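Local structure of LbaCas13a H328A (C2c2) (Lachnospiraceae bacterium NK4A179, 5WLH) at residues A[153-157]-A[158-162]; A[199-202]-A[203-207]. The protein binds a CRISPR guide RNA, here as its precursor, and is an RNA-targeting, A-cleaving Cas13a nuclease. All coordinates share one frame; numbering follows the deposited sequence.

Interaction 1 of 2, residues A[153-157]-A[158-162]; sequences KGIIS and ETNFI
Ser-157 turns its hydroxyl into the notch between its own backbone N and carbonyl carbon (chi1 70°), while Asn-160 swings CG away from its backbone N (chi1 -165°), and these two rotations bring both side chains back onto the joint between helices 146-155 and 158-166, which meet with almost no linker between them. Ser-157 is the N-cap of the second helix: its OG accepts from Asn-160 N at 3.2 Å, with the N-H nearly straight on it at 169°. The same OG gives its proton to Gly-154 O at 2.6 Å, so one hydroxyl closes the start of one helix and holds the last turn of the other. Asn-160 works in the reverse direction. Its ND2 reaches Ile-155 O at 2.7 Å, in the carbonyl plane on a lone pair, and the oxygen lies in the amide plane too, which favours this rotation of the amide. CB of Asn-160 rests 3.1 Å from Gly-154 O, and its amide runs alongside Ile-155. One residue on, the Phe-161 ring sets CE1 4.0 Å from Ile-156 CA, with Ile-155 O near the ring plane at its edge; Met-106, Phe-222 and Ile-223 also touch this ring. Ile-156 leaves helical geometry here, and its O is taken by Gln-219 NE2. Where helical bonding is interrupted, the Ser-157 and Asn-160 side chains thus satisfy Gly-154 O, Ile-155 O and the Asn-160 N-H.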
loop_
_atom_site.group_PDB
_atom_site.type_symbol
_atom_site.label_atom_id
_atom_site.label_comp_id
_atom_site.label_asym_id
_atom_site.label_seq_id
_atom_site.Cartn_x
_atom_site.Cartn_y
_atom_site.Cartn_z
ATOM N N LYS A 153 43.524 31.197 12.095
ATOM C CA LYS A 153 42.947 31.823 10.910
ATOM C C LYS A 153 43.656 31.350 9.643
ATOM O O LYS A 153 43.020 31.154 8.600
ATOM C CB LYS A 153 43.011 33.345 11.069
ATOM C CG LYS A 153 42.645 34.161 9.847
ATOM C CD LYS A 153 42.825 35.643 10.155
ATOM C CE LYS A 153 43.221 36.425 8.916
ATOM N NZ LYS A 153 42.173 37.409 8.526
ATOM N N GLY A 154 44.971 31.122 9.720
ATOM C CA GLY A 154 45.684 30.630 8.554
ATOM C C GLY A 154 45.341 29.191 8.219
ATOM O O GLY A 154 45.297 28.807 7.048
ATOM N N ILE A 155 45.080 28.373 9.239
ATOM C CA ILE A 155 44.715 26.983 8.987
ATOM C C ILE A 155 43.405 26.911 8.211
ATOM O O ILE A 155 43.241 26.068 7.318
ATOM C CB ILE A 155 44.629 26.202 10.313
ATOM C CG1 ILE A 155 46.030 25.969 10.886
ATOM C CG2 ILE A 155 43.965 24.839 10.091
ATOM C CD1 ILE A 155 46.022 25.215 12.199
ATOM N N ILE A 156 42.454 27.790 8.538
ATOM C CA ILE A 156 41.175 27.788 7.838
ATOM C C ILE A 156 41.119 28.950 6.855
ATOM O O ILE A 156 40.077 29.592 6.696
ATOM C CB ILE A 156 39.997 27.827 8.824
ATOM C CG1 ILE A 156 40.138 28.996 9.805
ATOM C CG2 ILE A 156 39.916 26.507 9.578
ATOM C CD1 ILE A 156 38.803 29.523 10.303
ATOM N N SER A 157 42.234 29.212 6.182
ATOM C CA SER A 157 42.316 30.224 5.140
ATOM C C SER A 157 42.227 29.583 3.760
ATOM O O SER A 157 42.417 28.377 3.590
ATOM C CB SER A 157 43.621 31.022 5.256
ATOM O OG SER A 157 44.731 30.210 4.895
ATOM N N GLU A 158 41.930 30.419 2.764
ATOM C CA GLU A 158 41.956 29.948 1.385
ATOM C C GLU A 158 43.330 29.407 1.022
ATOM O O GLU A 158 43.444 28.381 0.341
ATOM C CB GLU A 158 41.567 31.076 0.437
ATOM C CG GLU A 158 41.596 30.659 -1.021
ATOM C CD GLU A 158 40.926 31.671 -1.932
ATOM O OE1 GLU A 158 40.931 31.467 -3.169
ATOM O OE2 GLU A 158 40.405 32.668 -1.407
ATOM N N THR A 159 44.384 30.093 1.462
ATOM C CA THR A 159 45.740 29.649 1.148
ATOM C C THR A 159 45.968 28.218 1.623
ATOM O O THR A 159 46.426 27.363 0.855
ATOM C CB THR A 159 46.767 30.597 1.774
ATOM O OG1 THR A 159 46.620 31.914 1.219
ATOM C CG2 THR A 159 48.178 30.089 1.509
ATOM N N ASN A 160 45.625 27.929 2.881
ATOM C CA ASN A 160 45.835 26.580 3.396
ATOM C C ASN A 160 44.908 25.574 2.724
ATOM O O ASN A 160 45.313 24.440 2.446
ATOM C CB ASN A 160 45.641 26.549 4.908
ATOM C CG ASN A 160 46.184 25.284 5.520
ATOM O OD1 ASN A 160 47.232 24.790 5.102
ATOM N ND2 ASN A 160 45.450 24.717 6.469
ATOM N N PHE A 161 43.660 25.964 2.451
ATOM C CA PHE A 161 42.771 25.059 1.732
ATOM C C PHE A 161 43.312 24.756 0.340
ATOM O O PHE A 161 43.283 23.605 -0.112
ATOM C CB PHE A 161 41.358 25.658 1.659
ATOM C CG PHE A 161 40.447 25.238 2.799
ATOM C CD1 PHE A 161 40.795 25.480 4.117
ATOM C CD2 PHE A 161 39.228 24.618 2.537
ATOM C CE1 PHE A 161 39.948 25.101 5.166
ATOM C CE2 PHE A 161 38.383 24.239 3.572
ATOM C CZ PHE A 161 38.738 24.484 4.882
ATOM N N ILE A 162 43.827 25.776 -0.354
ATOM C CA ILE A 162 44.398 25.556 -1.680
ATOM C C ILE A 162 45.588 24.607 -1.586
ATOM O O ILE A 162 45.752 23.705 -2.416
ATOM C CB ILE A 162 44.781 26.903 -2.324
ATOM C CG1 ILE A 162 43.535 27.605 -2.876
ATOM C CG2 ILE A 162 45.857 26.718 -3.418
ATOM C CD1 ILE A 162 43.784 29.008 -3.384
#

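Interaction 2 of 2, residues A[199-202]-A[203-207]; sequences LKKL and LMNAF
Leu-199 and Leu-203, one turn apart on helix 193-206, pack their CD1 methyls at 3.8 Å, the two side chains slanting across one another on the buried face. Leu-203 holds CG beside its backbone N (chi1 -72°), which lays CG over Leu-199 O at 3.4 Å and turns the branch toward the methyl of Leu-199. Leu-202 is buried as well, packing on Ile-165 and Phe-222, while Ile-178 touches Leu-203. Met-204, also buried, sets CG close over Lys-200 O at 3.2 Å, then bends at its second and third torsions and packs on Ile-178 and Tyr-211. Lys-200, Lys-201 and Asn-205 form the partly exposed side, where side chains meet more loosely. Lys-200 runs alongside Met-204 with their CG atoms 4.2 Å apart and continues to salt bridges with Asp-179 and Glu-175. Lys-201 stays extended beside Asn-205, its CG 4.0 Å from ND2, and its amine is taken by the carbonyls of Asp-213 and Ile-216. ND2 of Asn-205 also lies 3.3 Å from Lys-201 O, at an angle too poor for a bond. Regular helical bonds run beneath, such as Met-204 N to Lys-200 O at 2.8 Å. Apolar branches therefore meet directly within the turn, whereas the lysines touch their neighbours through methylenes and carry their amines to partners elsewhere, and the Asn-205 amide, beside Lys-201 CG, bonds to Glu-158.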
loop_
_atom_site.group_PDB
_atom_site.type_symbol
_atom_site.label_atom_id
_atom_site.label_comp_id
_atom_site.label_asym_id
_atom_site.label_seq_id
_atom_site.Cartn_x
_atom_site.Cartn_y
_atom_site.Cartn_z
ATOM N N LEU A 199 33.107 27.296 -3.367
ATOM C CA LEU A 199 34.007 26.183 -3.635
ATOM C C LEU A 199 34.588 26.275 -5.037
ATOM O O LEU A 199 35.791 26.066 -5.234
ATOM C CB LEU A 199 33.258 24.866 -3.455
ATOM C CG LEU A 199 34.027 23.605 -3.816
ATOM C CD1 LEU A 199 35.382 23.583 -3.099
ATOM C CD2 LEU A 199 33.176 22.413 -3.412
ATOM N N LYS A 200 33.748 26.581 -6.025
ATOM C CA LYS A 200 34.254 26.722 -7.383
ATOM C C LYS A 200 35.335 27.795 -7.461
ATOM O O LYS A 200 36.379 27.593 -8.087
ATOM C CB LYS A 200 33.120 27.050 -8.343
ATOM C CG LYS A 200 33.650 27.439 -9.716
ATOM C CD LYS A 200 32.714 27.061 -10.823
ATOM C CE LYS A 200 33.423 27.196 -12.164
ATOM N NZ LYS A 200 32.456 27.032 -13.271
ATOM N N LYS A 201 35.098 28.938 -6.821
ATOM C CA LYS A 201 36.074 30.024 -6.830
ATOM C C LYS A 201 37.380 29.581 -6.193
ATOM O O LYS A 201 38.468 29.862 -6.712
ATOM C CB LYS A 201 35.497 31.227 -6.086
ATOM C CG LYS A 201 36.399 32.446 -5.967
ATOM C CD LYS A 201 35.528 33.694 -5.719
ATOM C CE LYS A 201 36.367 34.961 -5.534
ATOM N NZ LYS A 201 35.515 36.130 -5.121
ATOM N N LEU A 202 37.280 28.865 -5.074
ATOM C CA LEU A 202 38.456 28.322 -4.412
ATOM C C LEU A 202 39.206 27.352 -5.317
ATOM O O LEU A 202 40.438 27.410 -5.412
ATOM C CB LEU A 202 38.027 27.630 -3.124
ATOM C CG LEU A 202 39.033 26.731 -2.422
ATOM C CD1 LEU A 202 40.109 27.576 -1.853
ATOM C CD2 LEU A 202 38.335 25.953 -1.312
ATOM N N LEU A 203 38.485 26.458 -5.996
ATOM C CA LEU A 203 39.149 25.469 -6.844
ATOM C C LEU A 203 39.786 26.118 -8.065
ATOM O O LEU A 203 40.851 25.684 -8.523
ATOM C CB LEU A 203 38.157 24.393 -7.279
ATOM C CG LEU A 203 37.756 23.449 -6.146
ATOM C CD1 LEU A 203 36.558 22.605 -6.563
ATOM C CD2 LEU A 203 38.947 22.571 -5.776
ATOM N N MET A 204 39.137 27.137 -8.629
ATOM C CA MET A 204 39.747 27.837 -9.758
ATOM C C MET A 204 41.013 28.567 -9.330
ATOM O O MET A 204 42.017 28.561 -10.059
ATOM C CB MET A 204 38.741 28.796 -10.393
ATOM C CG MET A 204 37.543 28.084 -11.044
ATOM S SD MET A 204 37.900 27.208 -12.585
ATOM C CE MET A 204 38.007 28.582 -13.745
ATOM N N ASN A 205 40.990 29.194 -8.151
ATOM C CA ASN A 205 42.199 29.803 -7.614
ATOM C C ASN A 205 43.257 28.747 -7.315
ATOM O O ASN A 205 44.450 28.962 -7.568
ATOM C CB ASN A 205 41.879 30.611 -6.353
ATOM C CG ASN A 205 40.953 31.802 -6.632
ATOM O OD1 ASN A 205 40.786 32.213 -7.782
ATOM N ND2 ASN A 205 40.341 32.350 -5.575
ATOM N N ALA A 206 42.841 27.596 -6.774
ATOM C CA ALA A 206 43.803 26.548 -6.444
ATOM C C ALA A 206 44.544 26.066 -7.680
ATOM O O ALA A 206 45.748 25.786 -7.625
ATOM C CB ALA A 206 43.101 25.371 -5.769
ATOM N N PHE A 207 43.844 25.946 -8.802
ATOM C CA PHE A 207 44.441 25.416 -10.015
ATOM C C PHE A 207 44.850 26.512 -10.990
ATOM O O PHE A 207 45.071 26.230 -12.173
ATOM C CB PHE A 207 43.486 24.408 -10.647
ATOM C CG PHE A 207 43.319 23.172 -9.806
ATOM C CD1 PHE A 207 44.382 22.293 -9.645
ATOM C CD2 PHE A 207 42.133 22.911 -9.136
ATOM C CE1 PHE A 207 44.253 21.163 -8.862
ATOM C CE2 PHE A 207 41.998 21.779 -8.353
ATOM C CZ PHE A 207 43.064 20.905 -8.215
#

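Interaction 1 precedes interaction 2 along the chain; they lie 13 Å apart, centre to centre, on the same side of the chain's centre, with their centres about 52 and 48 Å from it. The first joins helices 146-155 and 158-166; the second sits in the last turns of helix 193-206, with helix 175-185 between them in sequence. They meet directly: beside the polar link between Glu-158 and Asn-205, Ile-162 CG2 packs against Ala-206 CA at 3.7 Å. Helix 218-230 borders both. The nearest atoms are about 17 Å (interaction 1) and 14 Å (interaction 2) from the bound RNA, so they build this helical bundle without touching the guide.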